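Long-range contact in proteasome accessory factor B/C (PafBC) (PDB 6SJ9), which probably acts as a WYL-domain transcriptional regulator of the bacterial DNA damage response, with winged helix-turn-helix domains for binding DNA: residues A[149-160]-A[216-225]. Residues are numbered along the deposited sequence; the frame is centred on the assembly and turned at random. Where two conformers were deposited one is given.
Sequences AFDDVVAAMHGK and ISVLTTGSFH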
loop_
_atom_site.group_PDB
_atom_site.type_symbol
_atom_site.label_atom_id
_atom_site.label_comp_id
_atom_site.label_asym_id
_atom_site.label_seq_id
_atom_site.Cartn_x
_atom_site.Cartn_y
_atom_site.Cartn_z
ATOM N N ALA A 149 15.061 -8.857 -7.949
ATOM C CA ALA A 149 14.992 -9.052 -9.399
ATOM C C ALA A 149 14.803 -7.728 -10.107
ATOM O O ALA A 149 15.394 -7.467 -11.178
ATOM C CB ALA A 149 13.849 -10.007 -9.749
ATOM N N PHE A 150 14.004 -6.862 -9.501
ATOM C CA PHE A 150 13.869 -5.522 -10.028
ATOM C C PHE A 150 15.196 -4.798 -9.996
ATOM O O PHE A 150 15.564 -4.129 -10.974
ATOM C CB PHE A 150 12.836 -4.740 -9.236
ATOM C CG PHE A 150 12.000 -3.866 -10.081
ATOM C CD1 PHE A 150 12.399 -2.593 -10.359
ATOM C CD2 PHE A 150 10.799 -4.336 -10.592
ATOM C CE1 PHE A 150 11.631 -1.786 -11.169
ATOM C CE2 PHE A 150 10.000 -3.545 -11.393
ATOM C CZ PHE A 150 10.431 -2.260 -11.685
ATOM N N ASP A 151 15.863 -4.796 -8.819
ATOM C CA ASP A 151 17.156 -4.135 -8.723
ATOM C C ASP A 151 18.144 -4.694 -9.748
ATOM O O ASP A 151 18.949 -3.940 -10.296
ATOM C CB ASP A 151 17.763 -4.247 -7.327
ATOM C CG ASP A 151 16.971 -3.441 -6.236
ATOM O OD1 ASP A 151 16.091 -2.601 -6.558
ATOM O OD2 ASP A 151 17.279 -3.635 -5.030
ATOM N N ASP A 152 18.088 -6.002 -10.020
ATOM C CA ASP A 152 19.101 -6.614 -10.886
ATOM C C ASP A 152 18.893 -6.236 -12.345
ATOM O O ASP A 152 19.853 -5.869 -13.039
ATOM C CB ASP A 152 19.098 -8.131 -10.722
ATOM C CG ASP A 152 19.654 -8.543 -9.400
ATOM O OD1 ASP A 152 20.568 -7.847 -8.858
ATOM O OD2 ASP A 152 19.235 -9.606 -8.939
ATOM N N VAL A 153 17.634 -6.230 -12.798
ATOM C CA VAL A 153 17.347 -5.797 -14.167
ATOM C C VAL A 153 17.713 -4.331 -14.341
ATOM O O VAL A 153 18.340 -3.953 -15.327
ATOM C CB VAL A 153 15.871 -6.060 -14.523
ATOM C CG1 VAL A 153 15.521 -5.377 -15.875
ATOM C CG2 VAL A 153 15.680 -7.560 -14.698
ATOM N N VAL A 154 17.319 -3.486 -13.380
ATOM C CA VAL A 154 17.649 -2.060 -13.433
ATOM C C VAL A 154 19.177 -1.873 -13.443
ATOM O O VAL A 154 19.700 -0.989 -14.126
ATOM C CB VAL A 154 17.017 -1.311 -12.220
ATOM C CG1 VAL A 154 17.595 0.046 -12.044
ATOM C CG2 VAL A 154 15.482 -1.147 -12.409
ATOM N N ALA A 155 19.890 -2.646 -12.622
ATOM C CA ALA A 155 21.352 -2.554 -12.566
ATOM C C ALA A 155 21.963 -3.047 -13.872
ATOM O O ALA A 155 22.848 -2.410 -14.420
ATOM C CB ALA A 155 21.906 -3.376 -11.352
ATOM N N ALA A 156 21.428 -4.132 -14.423
ATOM C CA ALA A 156 21.920 -4.638 -15.699
ATOM C C ALA A 156 21.784 -3.582 -16.799
ATOM O O ALA A 156 22.706 -3.359 -17.593
ATOM C CB ALA A 156 21.140 -5.909 -16.044
HETATM N N MSE A 157 20.639 -2.918 -16.862
HETATM C CA MSE A 157 20.442 -1.927 -17.926
HETATM C C MSE A 157 21.322 -0.729 -17.702
HETATM O O MSE A 157 21.809 -0.158 -18.659
HETATM C CB MSE A 157 18.955 -1.444 -18.000
HETATM C CG MSE A 157 17.947 -2.537 -18.100
HETATM SE SE MSE A 157 16.076 -1.835 -18.565
HETATM C CE MSE A 157 15.620 -1.242 -16.727
ATOM N N HIS A 158 21.461 -0.304 -16.434
ATOM C CA HIS A 158 22.305 0.848 -16.149
ATOM C C HIS A 158 23.751 0.554 -16.527
ATOM O O HIS A 158 24.425 1.403 -17.122
ATOM C CB HIS A 158 22.229 1.267 -14.666
ATOM C CG HIS A 158 22.982 2.534 -14.356
ATOM N ND1 HIS A 158 23.896 2.642 -13.314
ATOM C CD2 HIS A 158 22.951 3.753 -14.947
ATOM C CE1 HIS A 158 24.411 3.864 -13.301
ATOM N NE2 HIS A 158 23.865 4.556 -14.289
ATOM N N GLY A 159 24.228 -0.644 -16.221
ATOM C CA GLY A 159 25.605 -0.963 -16.564
ATOM C C GLY A 159 25.773 -1.600 -17.943
ATOM O O GLY A 159 26.891 -1.994 -18.300
ATOM N N LYS A 160 24.684 -1.718 -18.710
ATOM C CA LYS A 160 24.725 -2.321 -20.041
ATOM C C LYS A 160 25.307 -3.737 -19.997
ATOM O O LYS A 160 26.162 -4.097 -20.807
ATOM C CB LYS A 160 25.503 -1.430 -21.032
ATOM C CG LYS A 160 24.819 -0.092 -21.225
ATOM C CD LYS A 160 25.498 0.750 -22.248
ATOM C CE LYS A 160 24.585 1.927 -22.630
ATOM N NZ LYS A 160 24.688 3.008 -21.598
ATOM N N ILE A 216 18.095 -13.252 -10.762
ATOM C CA ILE A 216 18.732 -12.855 -12.004
ATOM C C ILE A 216 20.224 -12.741 -11.753
ATOM O O ILE A 216 20.651 -12.031 -10.845
ATOM C CB ILE A 216 18.124 -11.526 -12.468
ATOM C CG1 ILE A 216 16.631 -11.784 -12.786
ATOM C CG2 ILE A 216 18.946 -10.888 -13.575
ATOM C CD1 ILE A 216 15.863 -10.602 -13.082
ATOM N N SER A 217 21.025 -13.415 -12.562
ATOM C CA SER A 217 22.465 -13.177 -12.526
ATOM C C SER A 217 22.855 -12.131 -13.593
ATOM O O SER A 217 22.631 -12.335 -14.806
ATOM C CB SER A 217 23.218 -14.497 -12.645
ATOM O OG SER A 217 23.131 -15.057 -13.926
ATOM N N VAL A 218 23.363 -10.990 -13.120
ATOM C CA VAL A 218 23.844 -9.908 -13.965
ATOM C C VAL A 218 25.267 -10.227 -14.431
ATOM O O VAL A 218 26.185 -10.297 -13.611
ATOM C CB VAL A 218 23.810 -8.596 -13.195
ATOM C CG1 VAL A 218 24.190 -7.413 -14.116
ATOM C CG2 VAL A 218 22.400 -8.336 -12.652
ATOM N N LEU A 219 25.475 -10.343 -15.760
ATOM C CA LEU A 219 26.812 -10.702 -16.285
ATOM C C LEU A 219 27.667 -9.439 -16.440
ATOM O O LEU A 219 27.820 -8.862 -17.536
ATOM C CB LEU A 219 26.677 -11.433 -17.609
ATOM C CG LEU A 219 25.674 -12.589 -17.506
ATOM C CD1 LEU A 219 25.686 -13.370 -18.829
ATOM C CD2 LEU A 219 26.073 -13.524 -16.288
ATOM N N THR A 220 28.276 -9.045 -15.321
ATOM C CA THR A 220 29.075 -7.826 -15.182
ATOM C C THR A 220 30.396 -7.913 -15.947
ATOM O O THR A 220 31.152 -6.946 -15.891
ATOM C CB THR A 220 29.370 -7.479 -13.696
ATOM O OG1 THR A 220 30.076 -8.557 -13.104
ATOM C CG2 THR A 220 28.079 -7.202 -12.891
ATOM N N THR A 221 30.716 -9.057 -16.535
ATOM C CA THR A 221 31.826 -9.146 -17.466
ATOM C C THR A 221 31.441 -8.769 -18.897
ATOM O O THR A 221 32.327 -8.715 -19.755
ATOM C CB THR A 221 32.364 -10.575 -17.537
ATOM O OG1 THR A 221 31.254 -11.463 -17.784
ATOM C CG2 THR A 221 33.033 -10.963 -16.231
ATOM N N GLY A 222 30.142 -8.634 -19.195
ATOM C CA GLY A 222 29.667 -8.449 -20.545
ATOM C C GLY A 222 29.133 -7.047 -20.813
ATOM O O GLY A 222 28.904 -6.254 -19.904
ATOM N N SER A 223 28.888 -6.781 -22.101
ATOM C CA SER A 223 28.299 -5.523 -22.522
ATOM C C SER A 223 27.253 -5.807 -23.596
ATOM O O SER A 223 27.264 -6.857 -24.243
ATOM C CB SER A 223 29.311 -4.566 -23.133
ATOM O OG SER A 223 29.951 -5.302 -24.161
ATOM N N PHE A 224 26.358 -4.833 -23.772
ATOM C CA PHE A 224 25.463 -4.808 -24.916
ATOM C C PHE A 224 24.993 -3.374 -25.049
ATOM O O PHE A 224 25.140 -2.576 -24.124
ATOM C CB PHE A 224 24.278 -5.750 -24.719
ATOM C CG PHE A 224 23.232 -5.197 -23.830
ATOM C CD1 PHE A 224 23.376 -5.244 -22.450
ATOM C CD2 PHE A 224 22.055 -4.681 -24.360
ATOM C CE1 PHE A 224 22.421 -4.760 -21.620
ATOM C CE2 PHE A 224 21.080 -4.196 -23.537
ATOM C CZ PHE A 224 21.244 -4.228 -22.146
ATOM N N HIS A 225 24.427 -3.057 -26.206
ATOM C CA HIS A 225 23.703 -1.818 -26.486
ATOM C C HIS A 225 22.263 -2.179 -26.826
ATOM O O HIS A 225 22.083 -3.000 -27.727
ATOM C CB HIS A 225 24.334 -1.098 -27.724
ATOM C CG HIS A 225 25.740 -0.618 -27.526
ATOM N ND1 HIS A 225 26.089 0.280 -26.541
ATOM C CD2 HIS A 225 26.878 -0.868 -28.228
ATOM C CE1 HIS A 225 27.384 0.535 -26.618
ATOM N NE2 HIS A 225 27.887 -0.146 -27.636
#
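Ile216 lays its side chain against helix 147-159, and its CD1 lies beside Ala149 and Val153. With the chain extended at chi2 (173°), Ile216 CD1 meets Val153 CG2 at 3.4 Å, tighter than usual for two methyls, while Ala149 CB lies 3.9 Å from the same CD1. The side chains of Asp152 and Ile216 run antiparallel alongside each other, CB by CB, leaving the carboxylate beside the Ile216 carbonyl. That neighbour is a second acceptor and offers no bond; Asp152 OD2 is instead salt-bridged to Arg594, while OD1 accepts a hydrogen bond from Gln148. One turn further on, Val218 straddles two helix residues: CG2 sits 3.8 Å from Asp152 CB, and CG1 touches Ala156 CB at 3.9 Å. An alanine in place of Val218 would lose both methyls and would probably leave a gap over Asp152 and Ala156. Ile163 of strand 163-168 touches both Ala156 and Ile216.

Beyond the type I turn from Leu219 to Gly222 the contact becomes looser and more polar. Lys160, of positive phi, completes a Schellman motif, and Lys160 O accepts a weak, bent hydrogen bond from Phe224 N (3.1 Å, 133° at the hydrogen) as well as a CA-H contact from Ser223. The Phe224 ring is buried, its CE1 3.5 Å from Lys160 C; it also touches Glu181 and Pro182 of strand 175-188, with Ala156 O at the ring edge, but Lys160 and His225 lie at the solvent side, where the lysine methylenes merely run past the Phe224 carbonyl. A helix lying across an antiparallel, strongly bent sheet, here packed against the short edge strand 217-218, is the arrangement of the Sm-like fold of WYL domains.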